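Probable intron-encoded endonuclease 1 (Wickerhamomyces canadensis, PDB 6X1J) cleaves DNA as a LAGLIDADG homing endonuclease, serving the homing of an intron in the mitochondrial 21S rRNA gene. Local coordinates at residues E173-L178 against P199-P204; Y143-D148 against L163-Q168; N43-V48 against K125-D130. All blocks are in the same frame, centred on the assembly; numbering follows the deposited sequence.

Interaction 1: residues E173-L178 against P199-P204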
loop_
_atom_site.group_PDB
_atom_site.type_symbol
_atom_site.label_atom_id
_atom_site.label_comp_id
_atom_site.label_asym_id
_atom_site.label_seq_id
_atom_site.Cartn_x
_atom_site.Cartn_y
_atom_site.Cartn_z
ATOM N N GLU A 173 -2.899 18.964 7.482
ATOM C CA GLU A 173 -1.898 19.087 8.571
ATOM C C GLU A 173 -1.085 17.789 8.645
ATOM O O GLU A 173 0.135 17.864 8.908
ATOM C CB GLU A 173 -2.627 19.472 9.860
ATOM C CG GLU A 173 -3.240 20.873 9.805
ATOM C CD GLU A 173 -4.443 21.072 8.892
ATOM O OE1 GLU A 173 -5.055 20.060 8.454
ATOM O OE2 GLU A 173 -4.768 22.240 8.611
ATOM N N GLU A 174 -1.742 16.662 8.351
ATOM C CA GLU A 174 -1.126 15.307 8.182
ATOM C C GLU A 174 -0.152 15.301 6.988
ATOM O O GLU A 174 1.041 14.933 7.158
ATOM C CB GLU A 174 -2.249 14.281 8.033
ATOM C CG GLU A 174 -2.960 13.950 9.331
ATOM C CD GLU A 174 -3.985 12.842 9.227
ATOM O OE1 GLU A 174 -4.762 12.852 8.245
ATOM O OE2 GLU A 174 -3.950 11.943 10.072
ATOM N N VAL A 175 -0.573 15.787 5.822
ATOM C CA VAL A 175 0.336 15.848 4.640
ATOM C C VAL A 175 1.510 16.779 4.949
ATOM O O VAL A 175 2.683 16.399 4.614
ATOM C CB VAL A 175 -0.421 16.213 3.339
ATOM C CG1 VAL A 175 0.499 16.257 2.146
ATOM C CG2 VAL A 175 -1.544 15.219 3.066
ATOM N N GLU A 176 1.258 17.924 5.623
ATOM C CA GLU A 176 2.360 18.867 5.985
ATOM C C GLU A 176 3.376 18.146 6.877
ATOM O O GLU A 176 4.577 18.344 6.659
ATOM C CB GLU A 176 1.868 20.140 6.687
ATOM C CG GLU A 176 1.173 21.131 5.790
ATOM C CD GLU A 176 0.205 22.059 6.516
ATOM O OE1 GLU A 176 0.130 21.984 7.741
ATOM O OE2 GLU A 176 -0.484 22.852 5.846
ATOM N N ILE A 177 2.935 17.293 7.803
ATOM C CA ILE A 177 3.881 16.443 8.598
ATOM C C ILE A 177 4.700 15.547 7.660
ATOM O O ILE A 177 5.972 15.561 7.777
ATOM C CB ILE A 177 3.172 15.638 9.703
ATOM C CG1 ILE A 177 2.713 16.554 10.844
ATOM C CG2 ILE A 177 4.097 14.556 10.235
ATOM C CD1 ILE A 177 1.451 16.106 11.523
ATOM N N LEU A 178 4.034 14.807 6.761
ATOM C CA LEU A 178 4.736 13.852 5.840
ATOM C C LEU A 178 5.819 14.612 5.070
ATOM O O LEU A 178 7.025 14.164 5.071
ATOM C CB LEU A 178 3.725 13.225 4.876
ATOM C CG LEU A 178 2.792 12.179 5.484
ATOM C CD1 LEU A 178 1.623 11.858 4.552
ATOM C CD2 LEU A 178 3.556 10.897 5.838
ATOM N N PRO A 199 -5.306 17.637 -0.184
ATOM C CA PRO A 199 -3.854 17.751 -0.283
ATOM C C PRO A 199 -3.143 16.617 -1.035
ATOM O O PRO A 199 -3.515 15.484 -0.795
ATOM C CB PRO A 199 -3.386 17.743 1.184
ATOM C CG PRO A 199 -4.510 17.080 1.948
ATOM C CD PRO A 199 -5.779 17.375 1.179
ATOM N N ILE A 200 -2.077 16.948 -1.789
ATOM C CA ILE A 200 -1.186 15.956 -2.468
ATOM C C ILE A 200 0.261 16.385 -2.276
ATOM O O ILE A 200 0.493 17.545 -1.890
ATOM C CB ILE A 200 -1.509 15.836 -3.962
ATOM C CG1 ILE A 200 -1.277 17.149 -4.716
ATOM C CG2 ILE A 200 -2.926 15.331 -4.149
ATOM C CD1 ILE A 200 -1.509 17.043 -6.205
ATOM N N ILE A 201 1.190 15.489 -2.546
ATOM C CA ILE A 201 2.653 15.708 -2.391
ATOM C C ILE A 201 3.244 15.779 -3.784
ATOM O O ILE A 201 3.167 14.763 -4.488
ATOM C CB ILE A 201 3.284 14.587 -1.547
ATOM C CG1 ILE A 201 2.587 14.466 -0.188
ATOM C CG2 ILE A 201 4.789 14.791 -1.391
ATOM C CD1 ILE A 201 3.232 13.459 0.770
ATOM N N TYR A 202 3.762 16.947 -4.173
ATOM C CA TYR A 202 4.440 17.211 -5.463
ATOM C C TYR A 202 5.918 16.942 -5.210
ATOM O O TYR A 202 6.479 17.507 -4.224
ATOM C CB TYR A 202 4.128 18.652 -5.901
ATOM C CG TYR A 202 4.993 19.249 -6.985
ATOM C CD1 TYR A 202 4.669 19.103 -8.329
ATOM C CD2 TYR A 202 6.113 20.008 -6.675
ATOM C CE1 TYR A 202 5.452 19.666 -9.329
ATOM C CE2 TYR A 202 6.917 20.567 -7.663
ATOM C CZ TYR A 202 6.579 20.406 -8.998
ATOM O OH TYR A 202 7.363 20.937 -9.983
ATOM N N ILE A 203 6.533 16.087 -6.019
ATOM C CA ILE A 203 8.002 15.833 -5.995
ATOM C C ILE A 203 8.599 16.501 -7.221
ATOM O O ILE A 203 8.424 15.986 -8.317
ATOM C CB ILE A 203 8.318 14.336 -5.992
ATOM C CG1 ILE A 203 7.604 13.624 -4.836
ATOM C CG2 ILE A 203 9.841 14.105 -5.998
ATOM C CD1 ILE A 203 7.619 12.087 -4.935
ATOM N N PRO A 204 9.364 17.610 -7.060
ATOM C CA PRO A 204 9.755 18.446 -8.195
ATOM C C PRO A 204 10.725 17.655 -9.075
ATOM O O PRO A 204 11.296 16.696 -8.584
ATOM C CB PRO A 204 10.478 19.620 -7.528
ATOM C CG PRO A 204 11.132 18.939 -6.319
ATOM C CD PRO A 204 10.020 18.050 -5.805
#
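The only ring among the touching residues is the pyrrolidine of P199, and V175 meets it at its CB-CG corner: V175 CG2 lies 3.6 Å from P199 CB and 3.7 Å from P199 CG. The same ring also touches I192 on the neighbouring strand. V175 divides its two methyls between two partners. With CG1 anti to the backbone N (chi1 -179°) and CG2 beside that N, one branch serves the proline while V175 CG1 reaches I201 CG1 at 3.6 Å. One turn later, L178 CB completes the patch over I201 CD1 at 4.1 Å, a looser touch. Apolar side chains, the branched V175, L178 and I201 and the compact ring of P199, suit this buried surface, and no hydrogen bond crosses it. P199 still has a carbonyl to satisfy, and its O accepts a bond from T167 OG1. P199 and I201 turn their side chains toward the helix; I200, between them, points away, as strand alternation requires. Helix and strand run nearly parallel, 17° apart, with axes 8.5 Å from each other at closest approach. This is alpha/beta packing, a helix laid on one face of an antiparallel sheet, as in the alpha/beta fold of LAGLIDADG endonucleases.

Interaction 2: residues Y143-D148 against L163-Q168. With K (potassium ion), chain D; K (potassium ion), chain E; nucleotides of chain C.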
loop_
_atom_site.group_PDB
_atom_site.type_symbol
_atom_site.label_atom_id
_atom_site.label_comp_id
_atom_site.label_asym_id
_atom_site.label_seq_id
_atom_site.Cartn_x
_atom_site.Cartn_y
_atom_site.Cartn_z
ATOM N N TYR A 143 6.299 1.057 -2.371
ATOM C CA TYR A 143 4.928 0.493 -2.307
ATOM C C TYR A 143 3.909 1.635 -2.281
ATOM O O TYR A 143 2.904 1.545 -2.982
ATOM C CB TYR A 143 4.860 -0.581 -1.204
ATOM C CG TYR A 143 5.519 -1.873 -1.631
ATOM C CD1 TYR A 143 4.853 -2.800 -2.433
ATOM C CD2 TYR A 143 6.854 -2.128 -1.346
ATOM C CE1 TYR A 143 5.474 -3.969 -2.892
ATOM C CE2 TYR A 143 7.493 -3.284 -1.804
ATOM C CZ TYR A 143 6.807 -4.200 -2.585
ATOM O OH TYR A 143 7.455 -5.333 -3.003
ATOM N N TRP A 144 4.143 2.677 -1.482
ATOM C CA TRP A 144 3.269 3.871 -1.435
ATOM C C TRP A 144 3.166 4.420 -2.853
ATOM O O TRP A 144 2.068 4.700 -3.318
ATOM C CB TRP A 144 3.891 4.895 -0.525
ATOM C CG TRP A 144 3.058 6.096 -0.262
ATOM C CD1 TRP A 144 1.729 6.284 -0.499
ATOM C CD2 TRP A 144 3.514 7.228 0.481
ATOM N NE1 TRP A 144 1.343 7.496 0.003
ATOM C CE2 TRP A 144 2.422 8.097 0.601
ATOM C CE3 TRP A 144 4.756 7.592 1.023
ATOM C CZ2 TRP A 144 2.530 9.320 1.273
ATOM C CZ3 TRP A 144 4.879 8.811 1.647
ATOM C CH2 TRP A 144 3.772 9.652 1.778
ATOM N N PHE A 145 4.291 4.509 -3.530
ATOM C CA PHE A 145 4.334 5.066 -4.906
ATOM C C PHE A 145 3.619 4.137 -5.913
ATOM O O PHE A 145 2.847 4.623 -6.764
ATOM C CB PHE A 145 5.778 5.412 -5.302
ATOM C CG PHE A 145 5.825 6.142 -6.628
ATOM C CD1 PHE A 145 5.502 7.487 -6.706
ATOM C CD2 PHE A 145 6.066 5.456 -7.805
ATOM C CE1 PHE A 145 5.418 8.130 -7.933
ATOM C CE2 PHE A 145 6.002 6.108 -9.030
ATOM C CZ PHE A 145 5.678 7.439 -9.090
ATOM N N MET A 146 3.792 2.811 -5.863
ATOM C CA MET A 146 3.105 1.924 -6.849
ATOM C C MET A 146 1.597 2.027 -6.609
ATOM O O MET A 146 0.813 2.053 -7.571
ATOM C CB MET A 146 3.600 0.476 -6.747
ATOM C CG MET A 146 5.086 0.344 -7.099
ATOM S SD MET A 146 5.742 -1.359 -7.234
ATOM C CE MET A 146 6.244 -1.723 -5.552
ATOM N N ASP A 147 1.198 2.206 -5.364
ATOM C CA ASP A 147 -0.232 2.317 -4.980
ATOM C C ASP A 147 -0.767 3.670 -5.453
ATOM O O ASP A 147 -1.616 3.685 -6.400
ATOM C CB ASP A 147 -0.386 2.079 -3.485
ATOM C CG ASP A 147 -0.251 0.623 -3.062
ATOM O OD1 ASP A 147 0.039 -0.228 -3.941
ATOM O OD2 ASP A 147 -0.473 0.337 -1.861
ATOM N N ASP A 148 -0.235 4.762 -4.895
ATOM C CA ASP A 148 -0.864 6.117 -4.927
ATOM C C ASP A 148 -0.032 7.116 -5.742
ATOM O O ASP A 148 -0.371 8.318 -5.765
ATOM C CB ASP A 148 -1.111 6.552 -3.479
ATOM C CG ASP A 148 -2.478 6.102 -3.009
ATOM O OD1 ASP A 148 -2.962 5.096 -3.539
ATOM O OD2 ASP A 148 -3.063 6.766 -2.139
ATOM N N LEU A 163 6.753 14.230 -9.975
ATOM C CA LEU A 163 5.884 13.110 -9.545
ATOM C C LEU A 163 4.948 13.577 -8.431
ATOM O O LEU A 163 5.145 14.647 -7.887
ATOM C CB LEU A 163 6.776 11.974 -9.054
ATOM C CG LEU A 163 7.738 11.430 -10.105
ATOM C CD1 LEU A 163 8.756 10.493 -9.457
ATOM C CD2 LEU A 163 6.958 10.731 -11.220
ATOM N N VAL A 164 3.935 12.769 -8.165
ATOM C CA VAL A 164 2.862 13.051 -7.187
ATOM C C VAL A 164 2.687 11.800 -6.315
ATOM O O VAL A 164 2.812 10.660 -6.852
ATOM C CB VAL A 164 1.588 13.441 -7.919
ATOM C CG1 VAL A 164 0.502 13.801 -6.963
ATOM C CG2 VAL A 164 1.825 14.602 -8.863
ATOM N N LEU A 165 2.435 11.996 -5.024
ATOM C CA LEU A 165 1.738 10.997 -4.184
ATOM C C LEU A 165 0.340 11.534 -3.907
ATOM O O LEU A 165 0.204 12.685 -3.384
ATOM C CB LEU A 165 2.545 10.752 -2.908
ATOM C CG LEU A 165 3.891 10.075 -3.130
ATOM C CD1 LEU A 165 4.824 10.279 -1.954
ATOM C CD2 LEU A 165 3.699 8.569 -3.355
ATOM N N HIS A 166 -0.668 10.738 -4.242
ATOM C CA HIS A 166 -2.094 11.130 -4.114
ATOM C C HIS A 166 -2.580 10.849 -2.694
ATOM O O HIS A 166 -3.180 9.776 -2.447
ATOM C CB HIS A 166 -2.887 10.495 -5.254
ATOM C CG HIS A 166 -2.540 11.097 -6.581
ATOM N ND1 HIS A 166 -3.043 12.313 -6.975
ATOM C CD2 HIS A 166 -1.709 10.698 -7.564
ATOM C CE1 HIS A 166 -2.567 12.634 -8.163
ATOM N NE2 HIS A 166 -1.736 11.655 -8.545
ATOM N N THR A 167 -2.395 11.840 -1.811
ATOM C CA THR A 167 -2.725 11.799 -0.359
ATOM C C THR A 167 -4.077 12.460 -0.066
ATOM O O THR A 167 -4.287 12.891 1.094
ATOM C CB THR A 167 -1.612 12.476 0.441
ATOM O OG1 THR A 167 -1.348 13.779 -0.107
ATOM C CG2 THR A 167 -0.360 11.634 0.454
ATOM N N GLN A 168 -4.987 12.513 -1.041
ATOM C CA GLN A 168 -6.250 13.283 -0.916
ATOM C C GLN A 168 -6.988 12.887 0.364
ATOM O O GLN A 168 -7.559 13.789 0.992
ATOM C CB GLN A 168 -7.159 13.150 -2.147
ATOM C CG GLN A 168 -6.687 13.979 -3.343
ATOM C CD GLN A 168 -5.680 13.241 -4.179
ATOM O OE1 GLN A 168 -4.944 12.409 -3.649
ATOM N NE2 GLN A 168 -5.699 13.490 -5.489
HETATM K K K D . -3.894 3.398 -6.787
HETATM K K K E . -4.875 5.871 -0.214
ATOM P P DC C 17 -4.840 6.520 -5.818
ATOM O OP1 DC C 17 -5.351 5.204 -5.368
ATOM O OP2 DC C 17 -4.165 7.392 -4.814
ATOM O "O5'" DC C 17 -3.897 6.247 -7.079
ATOM C "C5'" DC C 17 -3.181 7.247 -7.863
ATOM C "C4'" DC C 17 -3.659 7.206 -9.300
ATOM O "O4'" DC C 17 -4.896 7.956 -9.471
ATOM C "C3'" DC C 17 -2.709 7.683 -10.400
ATOM O "O3'" DC C 17 -2.687 6.662 -11.429
ATOM C "C2'" DC C 17 -3.323 9.003 -10.829
ATOM C "C1'" DC C 17 -4.802 8.811 -10.599
ATOM N N1 DC C 17 -5.573 10.053 -10.309
ATOM C C2 DC C 17 -6.825 10.270 -10.915
ATOM O O2 DC C 17 -7.266 9.434 -11.721
ATOM N N3 DC C 17 -7.522 11.389 -10.607
ATOM C C4 DC C 17 -7.041 12.248 -9.709
ATOM N N4 DC C 17 -7.750 13.350 -9.452
ATOM C C5 DC C 17 -5.788 12.039 -9.063
ATOM C C6 DC C 17 -5.107 10.927 -9.373
ATOM P P DT C 16 -8.670 9.461 -1.880
ATOM O OP1 DT C 16 -9.721 8.647 -2.459
ATOM O OP2 DT C 16 -7.928 8.907 -0.726
ATOM O "O5'" DT C 16 -7.424 9.782 -2.805
ATOM C "C5'" DT C 16 -7.524 9.986 -4.212
ATOM C "C4'" DT C 16 -7.469 8.676 -4.967
ATOM O "O4'" DT C 16 -8.645 8.628 -5.800
ATOM C "C3'" DT C 16 -6.321 8.615 -5.951
ATOM O "O3'" DT C 16 -6.074 7.291 -6.382
ATOM C "C2'" DT C 16 -6.873 9.372 -7.137
ATOM C "C1'" DT C 16 -8.308 8.931 -7.151
ATOM N N1 DT C 16 -9.292 9.898 -7.605
ATOM C C2 DT C 16 -10.212 9.468 -8.527
ATOM O O2 DT C 16 -10.132 8.389 -9.096
ATOM N N3 DT C 16 -11.221 10.360 -8.785
ATOM C C4 DT C 16 -11.401 11.604 -8.212
ATOM O O4 DT C 16 -12.360 12.293 -8.542
ATOM C C5 DT C 16 -10.432 11.962 -7.203
ATOM C C7 DT C 16 -10.560 13.280 -6.506
ATOM C C6 DT C 16 -9.456 11.089 -6.931
HETATM O O HOH W 1 -4.674 9.000 0.332
HETATM O O HOH W 2 -4.414 3.772 -9.321
HETATM O O HOH W 3 -6.700 4.825 -7.804
HETATM O O HOH W 4 -6.751 5.011 1.784
HETATM O O HOH W 5 -5.893 7.701 -2.297
#
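Two acceptors lie close together here without a hydrogen bond: D148 OD2 is 3.0 Å from H166 O. The nearby cation probably makes this tolerable, since D148 OD2 also binds the chain E potassium ion at 2.8 Å, and water 1, another ligand of that ion, lies where it can donate to H166 O. The backbones are tied where the end of the helix meets the turn after strand 163-165. H166 N donates to D148 O at 2.9 Å, fairly straight at 161°.

H166, the centre of an inverse gamma turn, presents its ring to the DNA. C6 of DC17 of chain C lies over one face and V164 CG1 covers the opposite one. Q168 NE2 donates in the ring plane to H166 ND1 at 3.3 Å, which would tend to hold the ring's rotation; its amide is itself held by N195.

Behind this polar rim, W144 and F145 give the helix an apolar side facing the strand. Both carry CG anti to the backbone N (chi1 -174° for W144), which swings their rings to L165. The leucine fork serves both: L165 CD1 sits over the six-membered ring of W144 in a CH-pi contact, 3.8 Å from its centroid, while L165 CD2 comes to the edge of F145, 4.0 Å from F145 CD1. T167 CG2 touches the edge of the W144 ring, and T167 OG1 bonds to P199 O.

D147 turns its backbone O to the chain D potassium ion, at 2.3 Å, beside phosphate oxygens of DC17. The chemistry is consistent with a site in which potassium ions offset the crowding of protein and DNA oxygens, beside an apolar layer of W144, F145 and L165.

Interaction 3: residues N43-V48 against K125-D130. With K (potassium ion), chain E; K (potassium ion), chain D; nucleotides of chain B.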
loop_
_atom_site.group_PDB
_atom_site.type_symbol
_atom_site.label_atom_id
_atom_site.label_comp_id
_atom_site.label_asym_id
_atom_site.label_seq_id
_atom_site.Cartn_x
_atom_site.Cartn_y
_atom_site.Cartn_z
ATOM N N ASN A 43 1.737 0.151 1.774
ATOM C CA ASN A 43 0.438 -0.250 1.189
ATOM C C ASN A 43 -0.697 0.455 1.940
ATOM O O ASN A 43 -1.758 0.685 1.324
ATOM C CB ASN A 43 0.301 -1.767 1.165
ATOM C CG ASN A 43 1.079 -2.416 0.034
ATOM O OD1 ASN A 43 1.776 -3.400 0.275
ATOM N ND2 ASN A 43 0.985 -1.876 -1.187
ATOM N N ILE A 44 -0.527 0.734 3.237
ATOM C CA ILE A 44 -1.593 1.335 4.110
ATOM C C ILE A 44 -1.740 2.801 3.713
ATOM O O ILE A 44 -2.882 3.296 3.567
ATOM C CB ILE A 44 -1.262 1.164 5.602
ATOM C CG1 ILE A 44 -1.223 -0.316 5.964
ATOM C CG2 ILE A 44 -2.243 1.957 6.453
ATOM C CD1 ILE A 44 -0.642 -0.630 7.338
ATOM N N LEU A 45 -0.619 3.446 3.472
ATOM C CA LEU A 45 -0.578 4.834 2.911
ATOM C C LEU A 45 -1.255 4.794 1.540
ATOM O O LEU A 45 -2.043 5.692 1.252
ATOM C CB LEU A 45 0.888 5.280 2.846
ATOM C CG LEU A 45 1.497 5.622 4.215
ATOM C CD1 LEU A 45 3.015 5.722 4.126
ATOM C CD2 LEU A 45 0.891 6.937 4.769
ATOM N N GLY A 46 -1.067 3.685 0.808
ATOM C CA GLY A 46 -1.648 3.438 -0.524
ATOM C C GLY A 46 -3.024 2.780 -0.528
ATOM O O GLY A 46 -3.982 3.372 -0.000
ATOM N N ASP A 47 -3.123 1.604 -1.167
ATOM C CA ASP A 47 -4.380 1.001 -1.679
ATOM C C ASP A 47 -4.989 -0.045 -0.717
ATOM O O ASP A 47 -6.128 -0.518 -0.980
ATOM C CB ASP A 47 -4.071 0.381 -3.039
ATOM C CG ASP A 47 -3.855 1.427 -4.128
ATOM O OD1 ASP A 47 -4.426 2.534 -4.021
ATOM O OD2 ASP A 47 -3.057 1.165 -5.016
ATOM N N VAL A 48 -4.312 -0.404 0.375
ATOM C CA VAL A 48 -4.789 -1.521 1.221
ATOM C C VAL A 48 -5.744 -1.009 2.318
ATOM O O VAL A 48 -5.568 0.136 2.862
ATOM C CB VAL A 48 -3.594 -2.302 1.773
ATOM C CG1 VAL A 48 -4.032 -3.249 2.851
ATOM C CG2 VAL A 48 -2.900 -3.079 0.664
ATOM N N LYS A 125 -7.814 6.206 8.480
ATOM C CA LYS A 125 -6.333 6.196 8.400
ATOM C C LYS A 125 -5.864 7.566 8.869
ATOM O O LYS A 125 -6.386 8.532 8.303
ATOM C CB LYS A 125 -5.810 6.024 6.972
ATOM C CG LYS A 125 -5.592 4.602 6.525
ATOM C CD LYS A 125 -5.479 4.434 5.037
ATOM C CE LYS A 125 -5.580 2.995 4.618
ATOM N NZ LYS A 125 -5.488 2.884 3.151
ATOM N N ILE A 126 -4.874 7.614 9.770
ATOM C CA ILE A 126 -4.293 8.877 10.292
ATOM C C ILE A 126 -2.775 8.775 10.199
ATOM O O ILE A 126 -2.241 7.653 10.034
ATOM C CB ILE A 126 -4.809 9.228 11.711
ATOM C CG1 ILE A 126 -4.553 8.124 12.751
ATOM C CG2 ILE A 126 -6.290 9.577 11.639
ATOM C CD1 ILE A 126 -3.183 8.150 13.410
ATOM N N ILE A 127 -2.127 9.930 10.182
ATOM C CA ILE A 127 -0.647 10.049 10.094
ATOM C C ILE A 127 -0.110 10.404 11.482
ATOM O O ILE A 127 -0.350 11.513 11.962
ATOM C CB ILE A 127 -0.234 11.096 9.060
ATOM C CG1 ILE A 127 -0.755 10.731 7.659
ATOM C CG2 ILE A 127 1.281 11.242 9.116
ATOM C CD1 ILE A 127 -0.265 9.370 7.131
ATOM N N LYS A 128 0.553 9.446 12.095
ATOM C CA LYS A 128 1.195 9.547 13.422
ATOM C C LYS A 128 2.406 10.443 13.293
ATOM O O LYS A 128 3.096 10.391 12.281
ATOM C CB LYS A 128 1.571 8.146 13.917
ATOM C CG LYS A 128 0.408 7.384 14.528
ATOM C CD LYS A 128 0.266 7.684 16.012
ATOM C CE LYS A 128 -1.106 7.391 16.563
ATOM N NZ LYS A 128 -1.304 5.933 16.640
ATOM N N PRO A 129 2.666 11.317 14.299
ATOM C CA PRO A 129 3.751 12.275 14.202
ATOM C C PRO A 129 5.102 11.598 13.981
ATOM O O PRO A 129 5.933 12.277 13.404
ATOM C CB PRO A 129 3.743 13.040 15.531
ATOM C CG PRO A 129 2.352 12.800 16.115
ATOM C CD PRO A 129 1.874 11.484 15.536
ATOM N N ASP A 130 5.304 10.317 14.344
ATOM C CA ASP A 130 6.670 9.738 14.202
ATOM C C ASP A 130 6.710 8.701 13.068
ATOM O O ASP A 130 7.716 7.909 12.983
ATOM C CB ASP A 130 7.189 9.169 15.518
ATOM C CG ASP A 130 6.525 7.886 15.969
ATOM O OD1 ASP A 130 5.266 7.789 15.842
ATOM O OD2 ASP A 130 7.266 7.013 16.474
HETATM K K K E . -4.875 5.871 -0.214
HETATM K K K D . -3.894 3.398 -6.787
ATOM P P DC B 15 -7.359 4.451 -2.843
ATOM O OP1 DC B 15 -8.114 5.714 -3.012
ATOM O OP2 DC B 15 -5.869 4.418 -2.579
ATOM O "O5'" DC B 15 -8.168 3.838 -1.655
ATOM C "C5'" DC B 15 -7.785 2.781 -0.793
ATOM C "C4'" DC B 15 -8.972 2.809 0.136
ATOM O "O4'" DC B 15 -10.183 2.497 -0.592
ATOM C "C3'" DC B 15 -8.997 2.029 1.458
ATOM O "O3'" DC B 15 -9.103 3.154 2.349
ATOM C "C2'" DC B 15 -10.094 1.003 1.214
ATOM C "C1'" DC B 15 -11.027 1.705 0.220
ATOM N N1 DC B 15 -11.797 0.813 -0.669
ATOM C C2 DC B 15 -13.184 0.991 -0.793
ATOM O O2 DC B 15 -13.734 1.902 -0.156
ATOM N N3 DC B 15 -13.888 0.151 -1.583
ATOM C C4 DC B 15 -13.255 -0.801 -2.273
ATOM N N4 DC B 15 -13.984 -1.603 -3.041
ATOM C C5 DC B 15 -11.842 -0.985 -2.187
ATOM C C6 DC B 15 -11.165 -0.187 -1.358
ATOM P P DA B 14 -6.002 0.586 -8.456
ATOM O OP1 DA B 14 -4.731 1.227 -8.009
ATOM O OP2 DA B 14 -5.790 -0.532 -9.457
ATOM O "O5'" DA B 14 -6.966 0.103 -7.283
ATOM C "C5'" DA B 14 -6.805 0.456 -5.891
ATOM C "C4'" DA B 14 -7.531 1.746 -5.583
ATOM O "O4'" DA B 14 -8.886 1.716 -6.122
ATOM C "C3'" DA B 14 -7.672 2.104 -4.108
ATOM O "O3'" DA B 14 -7.684 3.536 -4.122
ATOM C "C2'" DA B 14 -9.090 1.651 -3.798
ATOM C "C1'" DA B 14 -9.811 1.984 -5.092
ATOM N N9 DA B 14 -11.029 1.244 -5.391
ATOM C C8 DA B 14 -11.144 0.056 -6.068
ATOM N N7 DA B 14 -12.380 -0.367 -6.182
ATOM C C5 DA B 14 -13.124 0.599 -5.522
ATOM C C6 DA B 14 -14.499 0.729 -5.280
ATOM N N6 DA B 14 -15.412 -0.131 -5.724
ATOM N N1 DA B 14 -14.915 1.803 -4.580
ATOM C C2 DA B 14 -14.001 2.668 -4.135
ATOM N N3 DA B 14 -12.682 2.660 -4.305
ATOM C C4 DA B 14 -12.304 1.586 -5.014
HETATM O O HOH W 4 -6.751 5.011 1.784
HETATM O O HOH W 2 -4.414 3.772 -9.321
HETATM O O HOH W 3 -6.700 4.825 -7.804
HETATM O O HOH W 5 -5.893 7.701 -2.297
HETATM O O HOH W 1 -4.674 9.000 0.332
#
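The C-terminal end of a LAGLIDADG helix, with the turn that carries its metal ligands, is gripped here by one lysine, K125. Its chain is extended beyond CG (chi3 -167°, chi4 179°), which carries the ammonium group to two main-chain acceptors. K125 NZ donates to I44 O at 2.7 Å, in the carbonyl plane, and to V48 O at 2.8 Å, tilted 19° from that plane. Water 4 takes a third bond from K125 NZ and is itself a ligand of the chain E potassium ion. A lysine suits the place, because a long side chain can reach both I44 O, in the last turn of the helix, and V48 O, in the turn that follows. The aliphatic part of K125 is used too, with K125 CE lying 3.9 Å from I44 CG2. Cut back to an alanine, this position would probably leave I44 O and V48 O without their ammonium donor and let the turn between them shift. Farther along, L45 CD2 and I127 CD1 meet at 3.6 Å, their side chains crossing at about a right angle.

G46 O binds the chain E potassium ion at 2.7 Å, whereas D47 clasps the chain D ion with both carboxylate oxygens. Lacking a side chain, G46 can lie close against D147. An acidic residue at the helix end, set against DNA phosphates and metal, is the hallmark of the LAGLIDADG active site.

In the fold
All three contacts are buried, yet their chemistry changes with distance from the DNA-cleavage site. Interaction 1 is wholly apolar and binds helix 172-186 to strand 198-203. Interaction 2 touches the same sheet through the neighbouring strand 163-165, but adds polar atoms where it reaches DNA and potassium. Interaction 3 relies on the ammonium group of a lysine gripping main-chain oxygens, with a small apolar patch beside it. Interactions 2 and 3 share both ions and several waters, and N43 joins their two helices by bonding to D147. E174 of interaction 1 holds I127 N of interaction 3, tying helix 172-186 to the loop that follows K125.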